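Long-range contact in Thiol:disulfide interchange protein DsbL (Escherichia coli, PDB 3C7M), which forms disulfide bonds in periplasmic proteins, working with DsbI in a redox pair that introduces an essential disulfide into the arylsulfate sulfotransferase AssT: residues K23-K37 / F93-D106. Residues are numbered along the deposited sequence; the frame is centred on the assembly and turned at random.
Sequences KVFSYACPFCYKYDK and FKKAKFAYYAAYHD. With CD (cadmium ion), chain F.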
loop_
_atom_site.group_PDB
_atom_site.type_symbol
_atom_site.label_atom_id
_atom_site.label_comp_id
_atom_site.label_asym_id
_atom_site.label_seq_id
_atom_site.Cartn_x
_atom_site.Cartn_y
_atom_site.Cartn_z
ATOM N N LYS A 23 -0.257 1.432 5.266
ATOM C CA LYS A 23 -1.400 0.697 4.752
ATOM C C LYS A 23 -0.909 -0.577 4.091
ATOM O O LYS A 23 -0.305 -0.532 3.012
ATOM C CB LYS A 23 -2.224 1.523 3.764
ATOM C CG LYS A 23 -3.462 0.771 3.276
ATOM C CD LYS A 23 -4.027 1.347 1.999
ATOM C CE LYS A 23 -3.014 1.182 0.875
ATOM N NZ LYS A 23 -3.685 1.023 -0.435
ATOM N N VAL A 24 -1.147 -1.704 4.752
ATOM C CA VAL A 24 -0.842 -2.998 4.150
ATOM C C VAL A 24 -1.952 -3.314 3.157
ATOM O O VAL A 24 -3.135 -3.264 3.494
ATOM C CB VAL A 24 -0.699 -4.122 5.197
ATOM C CG1 VAL A 24 -0.271 -5.422 4.510
ATOM C CG2 VAL A 24 0.325 -3.717 6.263
ATOM N N PHE A 25 -1.580 -3.610 1.916
ATOM C CA PHE A 25 -2.588 -3.866 0.889
ATOM C C PHE A 25 -2.092 -4.884 -0.118
ATOM O O PHE A 25 -0.914 -5.239 -0.126
ATOM C CB PHE A 25 -2.996 -2.561 0.183
ATOM C CG PHE A 25 -2.006 -2.092 -0.848
ATOM C CD1 PHE A 25 -0.734 -1.632 -0.470
ATOM C CD2 PHE A 25 -2.327 -2.137 -2.200
ATOM C CE1 PHE A 25 0.192 -1.218 -1.432
ATOM C CE2 PHE A 25 -1.401 -1.721 -3.158
ATOM C CZ PHE A 25 -0.150 -1.260 -2.767
ATOM N N SER A 26 -3.016 -5.357 -0.948
ATOM C CA SER A 26 -2.681 -6.220 -2.087
ATOM C C SER A 26 -3.457 -5.766 -3.302
ATOM O O SER A 26 -4.638 -5.431 -3.194
ATOM C CB SER A 26 -3.054 -7.673 -1.789
ATOM O OG SER A 26 -3.046 -8.454 -2.977
ATOM N N TYR A 27 -2.810 -5.776 -4.464
ATOM C CA TYR A 27 -3.493 -5.452 -5.713
ATOM C C TYR A 27 -4.723 -6.359 -5.924
ATOM O O TYR A 27 -5.697 -5.960 -6.575
ATOM C CB TYR A 27 -2.525 -5.581 -6.902
ATOM C CG TYR A 27 -2.286 -7.016 -7.320
ATOM C CD1 TYR A 27 -1.384 -7.826 -6.632
ATOM C CD2 TYR A 27 -2.988 -7.569 -8.390
ATOM C CE1 TYR A 27 -1.186 -9.156 -6.997
ATOM C CE2 TYR A 27 -2.791 -8.886 -8.767
ATOM C CZ TYR A 27 -1.898 -9.671 -8.073
ATOM O OH TYR A 27 -1.708 -10.972 -8.463
ATOM N N ALA A 28 -4.668 -7.574 -5.376
ATOM C CA ALA A 28 -5.694 -8.595 -5.633
ATOM C C ALA A 28 -6.849 -8.565 -4.631
ATOM O O ALA A 28 -7.748 -9.412 -4.679
ATOM C CB ALA A 28 -5.056 -9.968 -5.676
ATOM N N CYS A 29 -6.834 -7.587 -3.736
ATOM C CA CYS A 29 -7.843 -7.528 -2.685
ATOM C C CYS A 29 -8.944 -6.537 -3.045
ATOM O O CYS A 29 -8.676 -5.349 -3.230
ATOM C CB CYS A 29 -7.210 -7.154 -1.351
ATOM S SG CYS A 29 -8.458 -6.829 -0.080
ATOM N N PRO A 30 -10.199 -7.022 -3.143
ATOM C CA PRO A 30 -11.283 -6.127 -3.561
ATOM C C PRO A 30 -11.564 -4.973 -2.586
ATOM O O PRO A 30 -11.884 -3.863 -3.028
ATOM C CB PRO A 30 -12.491 -7.060 -3.673
ATOM C CG PRO A 30 -12.175 -8.201 -2.784
ATOM C CD PRO A 30 -10.683 -8.391 -2.883
ATOM N N PHE A 31 -11.449 -5.235 -1.284
ATOM C CA PHE A 31 -11.644 -4.193 -0.279
ATOM C C PHE A 31 -10.532 -3.137 -0.304
ATOM O O PHE A 31 -10.795 -1.956 -0.083
ATOM C CB PHE A 31 -11.828 -4.792 1.119
ATOM C CG PHE A 31 -13.253 -5.187 1.426
ATOM C CD1 PHE A 31 -14.140 -4.262 1.970
ATOM C CD2 PHE A 31 -13.704 -6.480 1.176
ATOM C CE1 PHE A 31 -15.459 -4.618 2.258
ATOM C CE2 PHE A 31 -15.019 -6.847 1.459
ATOM C CZ PHE A 31 -15.897 -5.912 2.001
ATOM N N CYS A 32 -9.301 -3.552 -0.607
ATOM C CA CYS A 32 -8.213 -2.590 -0.799
ATOM C C CYS A 32 -8.562 -1.594 -1.902
ATOM O O CYS A 32 -8.358 -0.398 -1.748
ATOM C CB CYS A 32 -6.891 -3.285 -1.117
ATOM S SG CYS A 32 -6.174 -4.140 0.295
ATOM N N TYR A 33 -9.115 -2.099 -3.005
ATOM C CA TYR A 33 -9.547 -1.253 -4.114
ATOM C C TYR A 33 -10.661 -0.308 -3.653
ATOM O O TYR A 33 -10.598 0.897 -3.898
ATOM C CB TYR A 33 -10.016 -2.144 -5.270
ATOM C CG TYR A 33 -10.308 -1.461 -6.594
ATOM C CD1 TYR A 33 -9.882 -0.152 -6.867
ATOM C CD2 TYR A 33 -10.977 -2.155 -7.600
ATOM C CE1 TYR A 33 -10.140 0.447 -8.112
ATOM C CE2 TYR A 33 -11.236 -1.571 -8.840
ATOM C CZ TYR A 33 -10.819 -0.278 -9.093
ATOM O OH TYR A 33 -11.075 0.290 -10.324
ATOM N N LYS A 34 -11.657 -0.867 -2.967
ATOM C CA LYS A 34 -12.803 -0.098 -2.469
ATOM C C LYS A 34 -12.388 1.037 -1.538
ATOM O O LYS A 34 -12.785 2.189 -1.738
ATOM C CB LYS A 34 -13.797 -1.026 -1.773
ATOM C CG LYS A 34 -14.599 -1.891 -2.733
ATOM N N TYR A 35 -11.565 0.717 -0.542
ATOM C CA TYR A 35 -11.086 1.741 0.397
ATOM C C TYR A 35 -10.128 2.754 -0.251
ATOM O O TYR A 35 -10.106 3.925 0.140
ATOM C CB TYR A 35 -10.515 1.111 1.680
ATOM C CG TYR A 35 -11.585 0.540 2.614
ATOM C CD1 TYR A 35 -12.111 -0.734 2.409
ATOM C CD2 TYR A 35 -12.073 1.278 3.701
ATOM C CE1 TYR A 35 -13.091 -1.265 3.255
ATOM C CE2 TYR A 35 -13.057 0.753 4.555
ATOM C CZ TYR A 35 -13.562 -0.521 4.322
ATOM O OH TYR A 35 -14.535 -1.070 5.144
ATOM N N ASP A 36 -9.348 2.319 -1.245
ATOM C CA ASP A 36 -8.465 3.234 -1.989
ATOM C C ASP A 36 -9.241 4.178 -2.907
ATOM O O ASP A 36 -8.754 5.258 -3.262
ATOM C CB ASP A 36 -7.418 2.467 -2.807
ATOM C CG ASP A 36 -6.250 1.982 -1.966
ATOM O OD1 ASP A 36 -6.158 2.331 -0.769
ATOM O OD2 ASP A 36 -5.410 1.235 -2.502
ATOM N N LYS A 37 -10.442 3.761 -3.301
ATOM C CA LYS A 37 -11.310 4.626 -4.090
ATOM C C LYS A 37 -12.002 5.644 -3.193
ATOM O O LYS A 37 -12.236 6.779 -3.613
ATOM C CB LYS A 37 -12.353 3.813 -4.862
ATOM C CG LYS A 37 -11.790 3.111 -6.091
ATOM C CD LYS A 37 -12.888 2.493 -6.945
ATOM C CE LYS A 37 -13.311 1.125 -6.431
ATOM N NZ LYS A 37 -14.422 0.565 -7.254
ATOM N N PHE A 93 3.503 5.633 -8.897
ATOM C CA PHE A 93 2.949 4.562 -8.066
ATOM C C PHE A 93 1.428 4.548 -8.170
ATOM O O PHE A 93 0.828 3.496 -8.398
ATOM C CB PHE A 93 3.385 4.704 -6.603
ATOM C CG PHE A 93 2.543 3.908 -5.642
ATOM C CD1 PHE A 93 2.665 2.523 -5.573
ATOM C CD2 PHE A 93 1.624 4.542 -4.810
ATOM C CE1 PHE A 93 1.899 1.783 -4.692
ATOM C CE2 PHE A 93 0.851 3.810 -3.917
ATOM C CZ PHE A 93 0.984 2.423 -3.859
ATOM N N LYS A 94 0.809 5.719 -8.008
ATOM C CA LYS A 94 -0.642 5.830 -8.072
ATOM C C LYS A 94 -1.187 5.293 -9.399
ATOM O O LYS A 94 -2.168 4.544 -9.424
ATOM C CB LYS A 94 -1.066 7.280 -7.869
ATOM C CG LYS A 94 -2.557 7.467 -7.867
ATOM C CD LYS A 94 -2.941 8.878 -7.460
ATOM C CE LYS A 94 -4.388 9.143 -7.830
ATOM N NZ LYS A 94 -4.872 10.387 -7.162
ATOM N N LYS A 95 -0.519 5.644 -10.491
ATOM C CA LYS A 95 -0.951 5.208 -11.811
ATOM C C LYS A 95 -0.881 3.693 -11.942
ATOM O O LYS A 95 -1.827 3.062 -12.426
ATOM C CB LYS A 95 -0.110 5.880 -12.891
ATOM C CG LYS A 95 -0.373 7.374 -13.015
ATOM C CD LYS A 95 0.512 8.015 -14.068
ATOM C CE LYS A 95 0.268 9.517 -14.158
ATOM N NZ LYS A 95 1.201 10.142 -15.147
ATOM N N ALA A 96 0.236 3.107 -11.511
ATOM C CA ALA A 96 0.374 1.656 -11.569
ATOM C C ALA A 96 -0.639 0.953 -10.671
ATOM O O ALA A 96 -1.253 -0.040 -11.078
ATOM C CB ALA A 96 1.790 1.226 -11.208
ATOM N N LYS A 97 -0.820 1.472 -9.454
ATOM C CA LYS A 97 -1.726 0.854 -8.488
ATOM C C LYS A 97 -3.146 0.784 -9.033
ATOM O O LYS A 97 -3.782 -0.266 -8.996
ATOM C CB LYS A 97 -1.694 1.607 -7.159
ATOM C CG LYS A 97 -2.635 1.029 -6.102
ATOM C CD LYS A 97 -2.578 1.795 -4.769
ATOM C CE LYS A 97 -2.774 3.289 -4.949
ATOM N NZ LYS A 97 -3.165 3.977 -3.666
ATOM N N PHE A 98 -3.631 1.891 -9.582
ATOM C CA PHE A 98 -4.986 1.870 -10.109
ATOM C C PHE A 98 -5.126 1.081 -11.399
ATOM O O PHE A 98 -6.197 0.513 -11.657
ATOM C CB PHE A 98 -5.584 3.269 -10.182
ATOM C CG PHE A 98 -6.049 3.762 -8.849
ATOM C CD1 PHE A 98 -7.218 3.259 -8.281
ATOM C CD2 PHE A 98 -5.296 4.682 -8.136
ATOM C CE1 PHE A 98 -7.637 3.686 -7.032
ATOM C CE2 PHE A 98 -5.720 5.126 -6.891
ATOM C CZ PHE A 98 -6.895 4.631 -6.346
ATOM N N ALA A 99 -4.047 1.008 -12.178
ATOM C CA ALA A 99 -4.049 0.173 -13.377
ATOM C C ALA A 99 -4.214 -1.297 -12.997
ATOM O O ALA A 99 -4.972 -2.027 -13.647
ATOM C CB ALA A 99 -2.781 0.380 -14.182
ATOM N N TYR A 100 -3.509 -1.733 -11.951
ATOM C CA TYR A 100 -3.647 -3.114 -11.490
ATOM C C TYR A 100 -5.015 -3.388 -10.897
ATOM O O TYR A 100 -5.597 -4.432 -11.157
ATOM C CB TYR A 100 -2.550 -3.497 -10.488
ATOM C CG TYR A 100 -1.211 -3.718 -11.147
ATOM C CD1 TYR A 100 -1.077 -4.598 -12.220
ATOM C CD2 TYR A 100 -0.078 -3.056 -10.693
ATOM C CE1 TYR A 100 0.164 -4.804 -12.833
ATOM C CE2 TYR A 100 1.156 -3.252 -11.290
ATOM C CZ TYR A 100 1.275 -4.132 -12.361
ATOM O OH TYR A 100 2.511 -4.316 -12.950
ATOM N N TYR A 101 -5.529 -2.461 -10.096
ATOM C CA TYR A 101 -6.857 -2.649 -9.541
ATOM C C TYR A 101 -7.893 -2.768 -10.667
ATOM O O TYR A 101 -8.735 -3.666 -10.637
ATOM C CB TYR A 101 -7.235 -1.474 -8.646
ATOM C CG TYR A 101 -6.684 -1.453 -7.233
ATOM C CD1 TYR A 101 -6.501 -2.627 -6.485
ATOM C CD2 TYR A 101 -6.413 -0.233 -6.623
ATOM C CE1 TYR A 101 -6.027 -2.568 -5.163
ATOM C CE2 TYR A 101 -5.947 -0.164 -5.325
ATOM C CZ TYR A 101 -5.759 -1.329 -4.598
ATOM O OH TYR A 101 -5.304 -1.249 -3.296
ATOM N N ALA A 102 -7.820 -1.872 -11.653
ATOM C CA ALA A 102 -8.774 -1.902 -12.771
ATOM C C ALA A 102 -8.645 -3.195 -13.571
ATOM O O ALA A 102 -9.647 -3.836 -13.894
ATOM C CB ALA A 102 -8.611 -0.687 -13.671
ATOM N N ALA A 103 -7.411 -3.586 -13.880
ATOM C CA ALA A 103 -7.186 -4.802 -14.660
ATOM C C ALA A 103 -7.713 -6.033 -13.929
ATOM O O ALA A 103 -8.482 -6.806 -14.490
ATOM C CB ALA A 103 -5.699 -4.962 -15.006
ATOM N N TYR A 104 -7.305 -6.207 -12.677
ATOM C CA TYR A 104 -7.661 -7.391 -11.911
ATOM C C TYR A 104 -9.151 -7.451 -11.554
ATOM O O TYR A 104 -9.791 -8.475 -11.765
ATOM C CB TYR A 104 -6.789 -7.491 -10.647
ATOM C CG TYR A 104 -7.031 -8.744 -9.843
ATOM C CD1 TYR A 104 -8.072 -8.801 -8.923
ATOM C CD2 TYR A 104 -6.229 -9.866 -10.001
ATOM C CE1 TYR A 104 -8.317 -9.947 -8.175
ATOM C CE2 TYR A 104 -6.460 -11.027 -9.260
ATOM C CZ TYR A 104 -7.508 -11.057 -8.350
ATOM O OH TYR A 104 -7.756 -12.193 -7.604
ATOM N N HIS A 105 -9.682 -6.362 -11.002
ATOM C CA HIS A 105 -11.034 -6.365 -10.441
ATOM C C HIS A 105 -12.114 -5.987 -11.438
ATOM O O HIS A 105 -13.194 -6.577 -11.425
ATOM C CB HIS A 105 -11.102 -5.470 -9.199
ATOM C CG HIS A 105 -10.194 -5.914 -8.095
ATOM N ND1 HIS A 105 -10.487 -6.980 -7.272
ATOM C CD2 HIS A 105 -8.986 -5.452 -7.695
ATOM C CE1 HIS A 105 -9.503 -7.151 -6.406
ATOM N NE2 HIS A 105 -8.580 -6.233 -6.640
ATOM N N ASP A 106 -11.843 -4.999 -12.279
ATOM C CA ASP A 106 -12.862 -4.543 -13.227
ATOM C C ASP A 106 -12.853 -5.380 -14.500
ATOM O O ASP A 106 -13.914 -5.732 -15.019
ATOM C CB ASP A 106 -12.701 -3.056 -13.541
ATOM C CG ASP A 106 -12.805 -2.174 -12.299
ATOM O OD1 ASP A 106 -13.542 -2.528 -11.356
ATOM O OD2 ASP A 106 -12.133 -1.123 -12.270
HETATM CD CD CD F . -12.331 -8.506 -7.505
HETATM O O HOH W 1 -8.568 1.679 -11.062
HETATM O O HOH W 2 -5.872 5.936 -2.971
HETATM O O HOH W 3 -14.461 -0.151 -9.895
HETATM O O HOH W 4 -14.337 -7.281 -7.446
#
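Tyr33 and Tyr101 run antiparallel alongside each other, ring planes 18° apart and displaced so far that little of one ring lies over the other, so that the facing side of each ring meets an aliphatic carbon of the other residue. Tyr101 CB sits over the centre of the Tyr33 ring, 3.5 Å from its centroid, and Tyr33 CA returns the CH-pi contact over the middle of the Tyr101 ring. The opposite face of Tyr33 is covered by Lys37 CE. With CG anti to the backbone N (chi1 -171°), Tyr33 lies as a knob among Tyr101, Ala102, His105 and Asp106, and Tyr33 OH gives a 2.6 Å hydrogen bond to Asp106 OD2 on the syn side. A water bridges the same hydroxyl to Phe98 O.

Tyr101 OH donates to Asp36 OD2 at 2.6 Å, from well above the carboxylate plane, and also lies 3.4 Å from Cys32 CB. Lys23 NZ forms a salt bridge with Asp36 OD2 (2.7 Å), Lys97 adds a long one, and Thr40 hydrogen-bonds OD1.

Nearer the CxxC turn, His105 NE2 donates to Tyr27 O at 2.9 Å in a bent bond (137°), while His105 ND1 binds a cadmium ion at 2.4 Å. Beside it, Ala28 CA rests over the Tyr104 ring, and Tyr27 turns its edge to that ring in an offset edge-to-face pair; the Tyr27 hydroxyl is bonded to Tyr64.

Helix 92-106 of the DsbA-type helical region thus packs against the thioredoxin-fold active-site turn and helix. Cys29 and Cys32, the redox pair, are reduced here, and Cys29 SG caps the helix by accepting from Cys32 N. Close to this pair the contact buries the Asp36 carboxylate, whose polar partners, in the conformer described, come from both segments: the Tyr101 phenol and a close Lys23, with Lys97 more distant.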